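PDB 4HXF: putative uncharacterized protein PH0594 from Pyrococcus horikoshii, which probably acts as a serine peptidase of the prolyl oligopeptidase family, an acylaminoacyl peptidase whose hexamer forms a self-compartmentalizing assembly. Local coordinates for residues Asp364-Lys369 with Tyr392-Lys397; Leu402-Ser405 with Tyr409-Tyr412; Asn414-Asn419 with Phe438-Asn443. All coordinates share one frame; numbering follows the deposited sequence.

Contact 1: Asp364-Lys369 with Tyr392-Lys397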
ATOM      1  N   ASP A 364      14.899 -58.591  -6.920  1.00 17.22           N
ATOM      2  CA  ASP A 364      14.210 -57.912  -7.986  1.00 16.88           C
ATOM      3  C   ASP A 364      14.990 -56.703  -8.505  1.00 15.65           C
ATOM      4  O   ASP A 364      15.465 -55.876  -7.720  1.00 16.91           O
ATOM      5  CB  ASP A 364      12.872 -57.404  -7.471  1.00 16.30           C
ATOM      6  CG  ASP A 364      11.844 -58.545  -7.259  1.00 20.82           C
ATOM      7  OD1 ASP A 364      11.762 -59.499  -8.026  1.00 20.46           O
ATOM      8  OD2 ASP A 364      11.078 -58.362  -6.294  1.00 19.11           O
ATOM      9  N   GLY A 365      15.092 -56.640  -9.844  1.00 17.86           N
ATOM     10  CA  GLY A 365      15.574 -55.424 -10.525  1.00 17.16           C
ATOM     11  C   GLY A 365      14.575 -55.101 -11.621  1.00 17.50           C
ATOM     12  O   GLY A 365      13.682 -55.881 -12.017  1.00 15.95           O
ATOM     13  N   TRP A 366      14.663 -53.862 -12.051  1.00 15.18           N
ATOM     14  CA  TRP A 366      13.980 -53.367 -13.249  1.00 16.00           C
ATOM     15  C   TRP A 366      14.865 -52.505 -14.146  1.00 15.20           C
ATOM     16  O   TRP A 366      15.805 -51.877 -13.655  1.00 15.91           O
ATOM     17  CB  TRP A 366      12.728 -52.519 -12.920  1.00 17.42           C
ATOM     18  CG  TRP A 366      11.654 -53.228 -12.115  1.00 15.99           C
ATOM     19  CD1 TRP A 366      10.509 -53.794 -12.589  1.00 17.91           C
ATOM     20  CD2 TRP A 366      11.627 -53.471 -10.674  1.00 14.93           C
ATOM     21  NE1 TRP A 366       9.789 -54.435 -11.586  1.00 16.87           N
ATOM     22  CE2 TRP A 366      10.409 -54.231 -10.402  1.00 16.47           C
ATOM     23  CE3 TRP A 366      12.483 -53.180  -9.615  1.00 15.12           C
ATOM     24  CZ2 TRP A 366      10.090 -54.631  -9.162  1.00 15.16           C
ATOM     25  CZ3 TRP A 366      12.126 -53.607  -8.323  1.00 16.39           C
ATOM     26  CH2 TRP A 366      10.975 -54.274  -8.116  1.00 15.76           C
ATOM     27  N   TYR A 367      14.523 -52.476 -15.439  1.00 14.85           N
ATOM     28  CA  TYR A 367      15.158 -51.485 -16.284  1.00 15.48           C
ATOM     29  C   TYR A 367      14.276 -50.988 -17.355  1.00 16.67           C
ATOM     30  O   TYR A 367      13.272 -51.613 -17.678  1.00 17.88           O
ATOM     31  CB  TYR A 367      16.421 -52.098 -16.895  1.00 16.54           C
ATOM     32  CG  TYR A 367      16.226 -53.130 -17.948  1.00 16.63           C
ATOM     33  CD1 TYR A 367      16.234 -54.506 -17.605  1.00 16.65           C
ATOM     34  CD2 TYR A 367      16.172 -52.813 -19.292  1.00 18.37           C
ATOM     35  CE1 TYR A 367      16.107 -55.465 -18.545  1.00 18.76           C
ATOM     36  CE2 TYR A 367      16.073 -53.831 -20.220  1.00 19.35           C
ATOM     37  CZ  TYR A 367      16.064 -55.140 -19.830  1.00 18.37           C
ATOM     38  OH  TYR A 367      16.024 -56.132 -20.812  1.00 19.50           O
ATOM     39  N   ILE A 368      14.600 -49.784 -17.827  1.00 15.97           N
ATOM     40  CA  ILE A 368      13.912 -49.181 -18.957  1.00 17.80           C
ATOM     41  C   ILE A 368      14.905 -48.993 -20.065  1.00 17.21           C
ATOM     42  O   ILE A 368      15.997 -48.480 -19.877  1.00 17.70           O
ATOM     43  CB  ILE A 368      13.303 -47.806 -18.616  1.00 17.98           C
ATOM     44  CG1 ILE A 368      12.199 -47.910 -17.553  1.00 19.15           C
ATOM     45  CG2 ILE A 368      12.813 -47.106 -19.875  1.00 16.21           C
ATOM     46  CD1 ILE A 368      11.854 -46.617 -16.829  1.00 18.73           C
ATOM     47  N   LYS A 369      14.502 -49.433 -21.247  1.00 16.90           N
ATOM     48  CA  LYS A 369      15.329 -49.338 -22.481  1.00 18.44           C
ATOM     49  C   LYS A 369      14.810 -48.160 -23.349  1.00 19.58           C
ATOM     50  O   LYS A 369      13.584 -48.018 -23.586  1.00 20.63           O
ATOM     51  CB  LYS A 369      15.297 -50.637 -23.277  1.00 21.17           C
ATOM     52  CG  LYS A 369      16.166 -50.537 -24.512  1.00 21.95           C
ATOM     53  CD  LYS A 369      15.990 -51.816 -25.321  1.00 22.11           C
ATOM     54  CE  LYS A 369      16.996 -51.944 -26.456  1.00 25.10           C
ATOM     55  NZ  LYS A 369      16.938 -53.226 -27.307  1.00 24.64           N
ATOM     56  N   TYR A 392      11.453 -49.551  -4.588  1.00 14.06           N
ATOM     57  CA  TYR A 392      11.150 -49.241  -5.959  1.00 15.70           C
ATOM     58  C   TYR A 392      10.237 -50.346  -6.532  1.00 17.55           C
ATOM     59  O   TYR A 392      10.137 -51.456  -6.025  1.00 19.41           O
ATOM     60  CB  TYR A 392      12.406 -49.261  -6.845  1.00 14.99           C
ATOM     61  CG  TYR A 392      13.238 -47.968  -6.835  1.00 15.44           C
ATOM     62  CD1 TYR A 392      14.614 -48.036  -6.997  1.00 14.36           C
ATOM     63  CD2 TYR A 392      12.646 -46.726  -6.803  1.00 16.51           C
ATOM     64  CE1 TYR A 392      15.400 -46.898  -7.000  1.00 14.81           C
ATOM     65  CE2 TYR A 392      13.433 -45.560  -6.839  1.00 15.49           C
ATOM     66  CZ  TYR A 392      14.826 -45.683  -6.974  1.00 15.10           C
ATOM     67  OH  TYR A 392      15.548 -44.524  -6.987  1.00 19.09           O
ATOM     68  N   GLY A 393       9.578 -49.917  -7.600  1.00 15.65           N
ATOM     69  CA  GLY A 393       8.788 -50.842  -8.378  1.00 15.73           C
ATOM     70  C   GLY A 393       7.842 -50.123  -9.316  1.00 17.48           C
ATOM     71  O   GLY A 393       8.234 -49.758 -10.464  1.00 20.07           O
ATOM     72  N   TYR A 394       6.598 -50.006  -8.877  1.00 18.07           N
ATOM     73  CA  TYR A 394       5.479 -49.576  -9.764  1.00 17.25           C
ATOM     74  C   TYR A 394       4.769 -48.285  -9.410  1.00 16.64           C
ATOM     75  O   TYR A 394       3.546 -48.182  -9.487  1.00 17.33           O
ATOM     76  CB  TYR A 394       4.524 -50.756  -9.959  1.00 18.05           C
ATOM     77  CG  TYR A 394       5.246 -51.991 -10.416  1.00 19.19           C
ATOM     78  CD1 TYR A 394       5.319 -53.137  -9.568  1.00 20.80           C
ATOM     79  CD2 TYR A 394       5.713 -52.085 -11.673  1.00 18.00           C
ATOM     80  CE1 TYR A 394       6.016 -54.296  -9.962  1.00 19.66           C
ATOM     81  CE2 TYR A 394       6.413 -53.223 -12.078  1.00 19.32           C
ATOM     82  CZ  TYR A 394       6.479 -54.334 -11.250  1.00 19.79           C
ATOM     83  OH  TYR A 394       7.175 -55.407 -11.778  1.00 24.91           O
ATOM     84  N   TYR A 395       5.560 -47.322  -8.951  1.00 18.71           N
ATOM     85  CA  TYR A 395       5.035 -45.978  -8.835  1.00 19.84           C
ATOM     86  C   TYR A 395       5.674 -45.081  -9.927  1.00 17.06           C
ATOM     87  O   TYR A 395       6.618 -45.504 -10.597  1.00 17.86           O
ATOM     88  CB  TYR A 395       5.263 -45.447  -7.437  1.00 18.24           C
ATOM     89  CG  TYR A 395       6.670 -45.035  -7.022  1.00 16.66           C
ATOM     90  CD1 TYR A 395       7.493 -45.921  -6.285  1.00 17.27           C
ATOM     91  CD2 TYR A 395       7.174 -43.790  -7.267  1.00 21.92           C
ATOM     92  CE1 TYR A 395       8.725 -45.535  -5.845  1.00 19.90           C
ATOM     93  CE2 TYR A 395       8.458 -43.469  -6.944  1.00 22.08           C
ATOM     94  CZ  TYR A 395       9.207 -44.329  -6.194  1.00 19.68           C
ATOM     95  OH  TYR A 395      10.459 -43.915  -5.794  1.00 24.26           O
ATOM     96  N   PHE A 396       5.123 -43.859 -10.087  1.00 15.85           N
ATOM     97  CA  PHE A 396       5.450 -43.032 -11.179  1.00 15.35           C
ATOM     98  C   PHE A 396       6.666 -42.226 -10.791  1.00 16.39           C
ATOM     99  O   PHE A 396       6.579 -41.404  -9.862  1.00 17.78           O
ATOM    100  CB  PHE A 396       4.264 -42.128 -11.528  1.00 16.62           C
ATOM    101  CG  PHE A 396       4.567 -41.204 -12.707  1.00 18.23           C
ATOM    102  CD1 PHE A 396       4.456 -41.673 -13.990  1.00 17.40           C
ATOM    103  CD2 PHE A 396       4.919 -39.875 -12.478  1.00 24.32           C
ATOM    104  CE1 PHE A 396       4.719 -40.829 -15.115  1.00 18.51           C
ATOM    105  CE2 PHE A 396       5.251 -39.071 -13.543  1.00 24.97           C
ATOM    106  CZ  PHE A 396       5.109 -39.540 -14.832  1.00 21.17           C
ATOM    107  N   LYS A 397       7.795 -42.475 -11.455  1.00 15.55           N
ATOM    108  CA  LYS A 397       9.050 -41.741 -11.061  1.00 16.40           C
ATOM    109  C   LYS A 397       9.505 -40.840 -12.203  1.00 16.64           C
ATOM    110  O   LYS A 397       9.967 -41.287 -13.278  1.00 17.27           O
ATOM    111  CB  LYS A 397      10.189 -42.652 -10.653  1.00 19.60           C
ATOM    112  CG  LYS A 397      11.519 -41.877 -10.344  1.00 26.28           C
ATOM    113  CD  LYS A 397      11.641 -41.212  -9.015  1.00 30.91           C
ATOM    114  CE  LYS A 397      13.109 -40.691  -8.750  1.00 31.42           C
ATOM    115  NZ  LYS A 397      13.145 -39.608  -7.703  1.00 29.75           N
TER
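Strand 361-368 of the alpha/beta-hydrolase sheet carries Trp366, whose indole meets Gly393 and Tyr394 in the long loop that leads from strand 378-384 to helix 398-405. The polar link is a single hydrogen bond, from Trp366 NE1 to Tyr394 OH at 2.8 Å. It is fairly straight, with an N-H...O angle of 161°, and the phenol oxygen lies close to the indole plane, at the ring edge where the N-H points. The two rings stand nearly perpendicular, their planes 85° apart, and Tyr394 CZ comes within 4.0 Å of Trp366 CE2. With chi1 of -59°, Trp366 CG sits beside its own backbone N and anti to the carbonyl carbon, a turn that carries the indole from the strand to the loop.

In the mixed sheet of the hydrolase domain this strand runs antiparallel to both of its neighbours, 352-358 and 409-413, and Trp366 is bonded through its backbone to Tyr412. The loop approaches one face of the indole: Gly393 CA stands 4.1 Å from the centroid of the six-membered ring, almost on the ring normal, in a CH-pi contact. Having no side chain, Gly393 brings its backbone directly over the indole face. The carbonyl oxygen just before it, Tyr392 O, approaches the far end of the indole obliquely, 3.6 Å from Trp366 CH2, and accepts a hydrogen bond from Asn414 ND2. The Tyr392 ring itself leads off toward Met400 of helix 398-405, while His353 of strand 352-358 touches both the Trp366 and Tyr394 side chains.

Contact 2: Leu402-Ser405 with Tyr409-Tyr412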
ATOM      1  N   LEU A 402      11.614 -39.203 -17.748  1.00 15.46           N
ATOM      2  CA  LEU A 402      12.287 -38.102 -18.399  1.00 15.59           C
ATOM      3  C   LEU A 402      13.644 -38.534 -18.980  1.00 15.36           C
ATOM      4  O   LEU A 402      13.887 -38.299 -20.179  1.00 16.34           O
ATOM      5  CB  LEU A 402      12.592 -37.019 -17.364  1.00 15.72           C
ATOM      6  CG  LEU A 402      13.395 -35.787 -17.824  1.00 16.39           C
ATOM      7  CD1 LEU A 402      12.848 -34.989 -19.000  1.00 17.60           C
ATOM      8  CD2 LEU A 402      13.725 -34.919 -16.563  1.00 17.08           C
ATOM      9  N   MET A 403      14.467 -39.227 -18.194  1.00 14.66           N
ATOM     10  CA  MET A 403      15.763 -39.650 -18.721  1.00 15.68           C
ATOM     11  C   MET A 403      15.720 -40.723 -19.784  1.00 16.41           C
ATOM     12  O   MET A 403      16.490 -40.772 -20.738  1.00 15.76           O
ATOM     13  CB  MET A 403      16.776 -39.875 -17.621  1.00 16.51           C
ATOM     14  CG  MET A 403      16.972 -38.739 -16.665  1.00 15.72           C
ATOM     15  SD  MET A 403      17.449 -37.190 -17.419  1.00 16.67           S
ATOM     16  CE  MET A 403      19.194 -37.488 -17.838  1.00 17.51           C
ATOM     17  N   ALA A 404      14.707 -41.622 -19.643  1.00 14.66           N
ATOM     18  CA  ALA A 404      14.494 -42.581 -20.693  1.00 16.85           C
ATOM     19  C   ALA A 404      14.206 -41.910 -22.034  1.00 17.34           C
ATOM     20  O   ALA A 404      14.706 -42.318 -23.092  1.00 18.17           O
ATOM     21  CB  ALA A 404      13.325 -43.542 -20.347  1.00 17.20           C
ATOM     22  N   SER A 405      13.377 -40.865 -21.957  1.00 17.75           N
ATOM     23  CA  SER A 405      13.002 -40.102 -23.129  1.00 17.92           C
ATOM     24  C   SER A 405      14.230 -39.394 -23.779  1.00 17.79           C
ATOM     25  O   SER A 405      14.176 -39.096 -24.952  1.00 17.89           O
ATOM     26  CB  SER A 405      11.911 -39.099 -22.856  1.00 19.81           C
ATOM     27  OG  SER A 405      12.427 -37.933 -22.268  1.00 20.22           O
ATOM     28  N   TYR A 409      19.290 -45.704 -20.777  1.00 16.06           N
ATOM     29  CA  TYR A 409      18.829 -46.832 -19.966  1.00 15.59           C
ATOM     30  C   TYR A 409      18.664 -46.348 -18.534  1.00 15.96           C
ATOM     31  O   TYR A 409      19.480 -45.586 -18.023  1.00 16.15           O
ATOM     32  CB  TYR A 409      19.833 -47.981 -19.944  1.00 16.09           C
ATOM     33  CG  TYR A 409      19.749 -48.919 -21.144  1.00 17.81           C
ATOM     34  CD1 TYR A 409      20.569 -48.707 -22.249  1.00 18.50           C
ATOM     35  CD2 TYR A 409      18.885 -50.013 -21.142  1.00 18.62           C
ATOM     36  CE1 TYR A 409      20.591 -49.619 -23.306  1.00 20.60           C
ATOM     37  CE2 TYR A 409      18.870 -50.900 -22.196  1.00 20.15           C
ATOM     38  CZ  TYR A 409      19.732 -50.686 -23.275  1.00 20.20           C
ATOM     39  OH  TYR A 409      19.656 -51.662 -24.292  1.00 21.20           O
ATOM     40  N   ILE A 410      17.674 -46.885 -17.863  1.00 15.75           N
ATOM     41  CA  ILE A 410      17.424 -46.649 -16.440  1.00 14.34           C
ATOM     42  C   ILE A 410      17.433 -48.047 -15.787  1.00 14.54           C
ATOM     43  O   ILE A 410      16.793 -49.003 -16.299  1.00 16.00           O
ATOM     44  CB  ILE A 410      16.012 -46.059 -16.241  1.00 15.15           C
ATOM     45  CG1 ILE A 410      15.756 -44.863 -17.195  1.00 15.76           C
ATOM     46  CG2 ILE A 410      15.737 -45.709 -14.793  1.00 14.80           C
ATOM     47  CD1 ILE A 410      16.746 -43.681 -17.032  1.00 13.94           C
ATOM     48  N   VAL A 411      18.208 -48.154 -14.711  1.00 15.23           N
ATOM     49  CA  VAL A 411      18.285 -49.441 -14.001  1.00 16.30           C
ATOM     50  C   VAL A 411      18.152 -49.198 -12.519  1.00 16.04           C
ATOM     51  O   VAL A 411      18.705 -48.279 -11.961  1.00 14.22           O
ATOM     52  CB  VAL A 411      19.539 -50.256 -14.354  1.00 19.37           C
ATOM     53  CG1 VAL A 411      20.806 -49.629 -14.015  1.00 23.75           C
ATOM     54  CG2 VAL A 411      19.471 -51.688 -13.683  1.00 19.79           C
ATOM     55  N   TYR A 412      17.431 -50.066 -11.850  1.00 14.93           N
ATOM     56  CA  TYR A 412      17.182 -49.889 -10.412  1.00 14.04           C
ATOM     57  C   TYR A 412      16.728 -51.237  -9.750  1.00 13.78           C
ATOM     58  O   TYR A 412      16.086 -52.079 -10.412  1.00 16.39           O
ATOM     59  CB  TYR A 412      16.134 -48.813 -10.190  1.00 14.95           C
ATOM     60  CG  TYR A 412      14.746 -48.960 -10.824  1.00 14.99           C
ATOM     61  CD1 TYR A 412      14.451 -48.469 -12.083  1.00 19.03           C
ATOM     62  CD2 TYR A 412      13.749 -49.612 -10.163  1.00 16.16           C
ATOM     63  CE1 TYR A 412      13.201 -48.651 -12.598  1.00 19.06           C
ATOM     64  CE2 TYR A 412      12.438 -49.722 -10.702  1.00 17.90           C
ATOM     65  CZ  TYR A 412      12.220 -49.187 -11.930  1.00 20.21           C
ATOM     66  OH  TYR A 412      10.918 -49.351 -12.398  1.00 28.97           O
TER
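Ile410 supplies the strand side of this contact, reaching from strand 409-413 to Met403 and Ala404 of helix 398-405 with its CG1-CD1 branch. The terminal methyl CD1 lies 3.9 Å from Met403 CB and equally close, at 3.9 Å, to the backbone nitrogen Ala404 N, so it rests against the helix backbone between two successive residues. One carbon further back, Ile410 CG1 passes 4.2 Å from the methyl Ala404 CB. The contact is entirely apolar in its side chains, and no hydrogen bond crosses it.

Two torsions direct the branch: chi1 of -49° turns Ile410 CG1 away from the carbonyl carbon, and chi2 of -59° then swings CD1 round to Met403. Met403 offers little more than its CB here: bends at chi2 and chi3 carry its sulfur and CE away from Ile410, to Phe596, Met597 and Phe600 of helix 586-605. Ser405 OG donates to Leu402 O at 2.6 Å, a bond from side chain to the backbone three residues earlier.

Around this first shell, Met400 of the same helix and Phe383 of strand 378-384 also touch Ile410, and Met403 reaches Ile381. The strand is held on both flanks by backbone bonds, Ile410 pairing with Ile368 and Tyr409 and Val411 with Ile381. Helix 398-405 thus packs on the sheet as the connection between parallel neighbours 378-384 and 409-413, the beta-alpha-beta crossover characteristic of the alpha/beta-hydrolase fold.

Contact 3: Asn414-Asn419 with Phe438-Asn443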
ATOM      1  N   ASN A 414      15.850 -53.540  -5.804  1.00 14.22           N
ATOM      2  CA  ASN A 414      15.541 -53.479  -4.361  1.00 13.70           C
ATOM      3  C   ASN A 414      16.593 -54.310  -3.600  1.00 15.24           C
ATOM      4  O   ASN A 414      16.471 -55.552  -3.477  1.00 14.65           O
ATOM      5  CB  ASN A 414      14.132 -54.003  -4.106  1.00 13.62           C
ATOM      6  CG  ASN A 414      13.053 -52.970  -4.377  1.00 12.94           C
ATOM      7  OD1 ASN A 414      13.290 -51.768  -4.165  1.00 14.51           O
ATOM      8  ND2 ASN A 414      11.817 -53.412  -4.789  1.00 12.70           N
ATOM      9  N   PRO A 415      17.647 -53.660  -3.108  1.00 13.60           N
ATOM     10  CA  PRO A 415      18.688 -54.464  -2.413  1.00 14.31           C
ATOM     11  C   PRO A 415      18.152 -54.895  -1.064  1.00 12.42           C
ATOM     12  O   PRO A 415      17.103 -54.365  -0.579  1.00 13.81           O
ATOM     13  CB  PRO A 415      19.822 -53.460  -2.205  1.00 14.69           C
ATOM     14  CG  PRO A 415      19.171 -52.154  -2.294  1.00 16.39           C
ATOM     15  CD  PRO A 415      17.963 -52.213  -3.211  1.00 14.26           C
ATOM     16  N   ARG A 416      18.824 -55.816  -0.397  1.00 13.73           N
ATOM     17  CA  ARG A 416      18.478 -56.077   0.990  1.00 14.04           C
ATOM     18  C   ARG A 416      18.538 -54.802   1.820  1.00 14.91           C
ATOM     19  O   ARG A 416      19.260 -53.839   1.561  1.00 15.38           O
ATOM     20  CB  ARG A 416      19.426 -57.167   1.567  1.00 13.92           C
ATOM     21  CG  ARG A 416      20.876 -56.662   1.916  1.00 15.02           C
ATOM     22  CD  ARG A 416      21.808 -57.863   2.079  1.00 15.71           C
ATOM     23  NE  ARG A 416      21.999 -58.502   0.782  1.00 16.97           N
ATOM     24  CZ  ARG A 416      22.312 -59.749   0.576  1.00 16.68           C
ATOM     25  NH1 ARG A 416      22.581 -60.581   1.594  1.00 17.27           N
ATOM     26  NH2 ARG A 416      22.417 -60.206  -0.636  1.00 18.46           N
ATOM     27  N   GLY A 417      17.554 -54.768   2.714  1.00 14.92           N
ATOM     28  CA  GLY A 417      17.194 -53.571   3.435  1.00 15.04           C
ATOM     29  C   GLY A 417      15.895 -52.950   2.928  1.00 13.95           C
ATOM     30  O   GLY A 417      15.269 -52.181   3.680  1.00 14.66           O
ATOM     31  N   SER A 418      15.493 -53.191   1.672  1.00 14.92           N
ATOM     32  CA  SER A 418      14.309 -52.588   1.095  1.00 13.83           C
ATOM     33  C   SER A 418      13.053 -53.095   1.782  1.00 13.63           C
ATOM     34  O   SER A 418      12.995 -54.272   2.307  1.00 14.16           O
ATOM     35  CB  SER A 418      14.190 -52.916  -0.346  1.00 14.43           C
ATOM     36  OG  SER A 418      15.293 -52.457  -1.157  1.00 13.63           O
ATOM     37  N   ASN A 419      12.031 -52.283   1.722  1.00 13.75           N
ATOM     38  CA  ASN A 419      10.658 -52.766   1.977  1.00 13.69           C
ATOM     39  C   ASN A 419      10.131 -53.624   0.878  1.00 14.15           C
ATOM     40  O   ASN A 419      10.657 -53.652  -0.221  1.00 14.30           O
ATOM     41  CB  ASN A 419       9.702 -51.558   2.188  1.00 15.01           C
ATOM     42  CG  ASN A 419       8.651 -51.834   3.256  1.00 15.26           C
ATOM     43  OD1 ASN A 419       8.376 -52.992   3.599  1.00 15.81           O
ATOM     44  ND2 ASN A 419       8.125 -50.757   3.848  1.00 14.77           N
ATOM     45  N   PHE A 438      25.225 -52.690  -1.211  1.00 14.99           N
ATOM     46  CA  PHE A 438      25.954 -52.188  -2.327  1.00 14.90           C
ATOM     47  C   PHE A 438      26.354 -53.266  -3.302  1.00 14.71           C
ATOM     48  O   PHE A 438      26.234 -53.100  -4.488  1.00 16.71           O
ATOM     49  CB  PHE A 438      27.196 -51.450  -1.841  1.00 15.17           C
ATOM     50  CG  PHE A 438      28.065 -50.872  -2.975  1.00 15.45           C
ATOM     51  CD1 PHE A 438      27.496 -50.050  -3.942  1.00 17.52           C
ATOM     52  CD2 PHE A 438      29.398 -51.133  -3.027  1.00 19.41           C
ATOM     53  CE1 PHE A 438      28.292 -49.513  -4.994  1.00 20.25           C
ATOM     54  CE2 PHE A 438      30.187 -50.627  -4.032  1.00 17.60           C
ATOM     55  CZ  PHE A 438      29.638 -49.829  -5.002  1.00 17.45           C
ATOM     56  N   GLN A 439      26.718 -54.422  -2.781  1.00 15.94           N
ATOM     57  CA  GLN A 439      26.971 -55.589  -3.621  1.00 16.34           C
ATOM     58  C   GLN A 439      25.771 -55.971  -4.400  1.00 15.10           C
ATOM     59  O   GLN A 439      25.891 -56.401  -5.577  1.00 16.42           O
ATOM     60  CB  GLN A 439      27.522 -56.773  -2.775  1.00 18.07           C
ATOM     61  CG  GLN A 439      28.910 -56.441  -2.141  1.00 19.88           C
ATOM     62  CD  GLN A 439      30.011 -56.040  -3.158  1.00 21.30           C
ATOM     63  OE1 GLN A 439      30.190 -56.706  -4.175  1.00 24.86           O
ATOM     64  NE2 GLN A 439      30.726 -54.923  -2.888  1.00 22.39           N
ATOM     65  N   ASP A 440      24.581 -55.909  -3.783  1.00 14.76           N
ATOM     66  CA  ASP A 440      23.328 -56.250  -4.498  1.00 14.61           C
ATOM     67  C   ASP A 440      23.128 -55.325  -5.699  1.00 14.59           C
ATOM     68  O   ASP A 440      22.739 -55.766  -6.788  1.00 15.51           O
ATOM     69  CB  ASP A 440      22.097 -56.130  -3.592  1.00 14.28           C
ATOM     70  CG  ASP A 440      22.050 -57.170  -2.443  1.00 14.11           C
ATOM     71  OD1 ASP A 440      22.693 -58.212  -2.519  1.00 15.74           O
ATOM     72  OD2 ASP A 440      21.399 -56.806  -1.454  1.00 15.32           O
ATOM     73  N   ILE A 441      23.415 -54.043  -5.531  1.00 15.05           N
ATOM     74  CA  ILE A 441      23.286 -53.039  -6.602  1.00 16.21           C
ATOM     75  C   ILE A 441      24.286 -53.379  -7.749  1.00 14.77           C
ATOM     76  O   ILE A 441      23.872 -53.545  -8.893  1.00 16.01           O
ATOM     77  CB  ILE A 441      23.463 -51.619  -6.060  1.00 16.18           C
ATOM     78  CG1 ILE A 441      22.250 -51.287  -5.166  1.00 14.46           C
ATOM     79  CG2 ILE A 441      23.576 -50.643  -7.255  1.00 15.80           C
ATOM     80  CD1 ILE A 441      22.561 -50.028  -4.298  1.00 15.74           C
ATOM     81  N   LEU A 442      25.543 -53.658  -7.376  1.00 15.87           N
ATOM     82  CA  LEU A 442      26.525 -54.101  -8.380  1.00 17.15           C
ATOM     83  C   LEU A 442      26.139 -55.362  -9.131  1.00 16.96           C
ATOM     84  O   LEU A 442      26.256 -55.460 -10.365  1.00 18.36           O
ATOM     85  CB  LEU A 442      27.904 -54.257  -7.793  1.00 15.82           C
ATOM     86  CG  LEU A 442      28.521 -53.012  -7.161  1.00 17.60           C
ATOM     87  CD1 LEU A 442      29.858 -53.394  -6.611  1.00 18.91           C
ATOM     88  CD2 LEU A 442      28.694 -51.877  -8.219  1.00 18.47           C
ATOM     89  N   ASN A 443      25.585 -56.327  -8.391  1.00 16.50           N
ATOM     90  CA  ASN A 443      25.184 -57.584  -9.022  1.00 17.87           C
ATOM     91  C   ASN A 443      23.959 -57.398  -9.948  1.00 17.13           C
ATOM     92  O   ASN A 443      23.866 -58.060 -10.978  1.00 19.37           O
ATOM     93  CB  ASN A 443      24.906 -58.649  -7.922  1.00 18.02           C
ATOM     94  CG  ASN A 443      26.225 -59.195  -7.337  1.00 22.54           C
ATOM     95  OD1 ASN A 443      27.219 -59.298  -8.066  1.00 23.09           O
ATOM     96  ND2 ASN A 443      26.256 -59.550  -6.058  1.00 18.90           N
TER
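Arg416 grips the carboxylate of Asp440 side-on in a buried salt bridge. Arg416 NE donates to Asp440 OD2 at 2.9 Å, almost straight at 172°, while Arg416 NH2 reaches Asp440 OD1 at 2.8 Å; both oxygens use their syn lone pairs. Guanidinium and carboxylate are nearly coplanar, 28° apart. A third bond comes from the backbone, Arg416 N to Asp440 OD2 at 3.0 Å, arriving on the anti side and somewhat out of the carboxylate plane. With chi1 of 76°, Arg416 CG lies between its backbone N and carbonyl carbon, and a bend at chi3 helps turn the guanidinium so that main chain and side chain clasp the same oxygen. Asp440 OD1 also accepts from Ser358 OG, and Arg416 NH1 pairs with Asp360.

The turn itself is type II, Pro415 to Ser418, with Ser418 N and Ser418 OG (2.7 Å) both bonded to Pro415 O. Beside the salt bridge, Pro415 CB packs 3.8 Å from Asp440 CB, and Pro415 CG touches Ile441 CG1 at 4.3 Å. The loop leaving strand 409-413 is thereby fastened to helix 436-451, with Leu361 and Leu363 of strand 361-368 touching the ion pair and Met471 of helix 467-478 meeting Ile441.

The three contacts follow one another along the chain, each closing before the next opens, and all belong to the hydrolase part of the protein. Contacts 1 and 2 have centres about 9 Å apart and share the mixed sheet, in which strands 361-368 and 409-413 are antiparallel neighbours. Contact 3, its centre about 14 Å from that of contact 1 and 19 Å from that of contact 2, involves the loop that follows strand 409-413. Asn414 bridges it to contact 1 through the backbone, Asn414 N lying 3.0 Å from Asp364 O in a probable hydrogen bond. Strand 409-413 and its outgoing loop thus connect the sheet with helices 398-405 and 436-451.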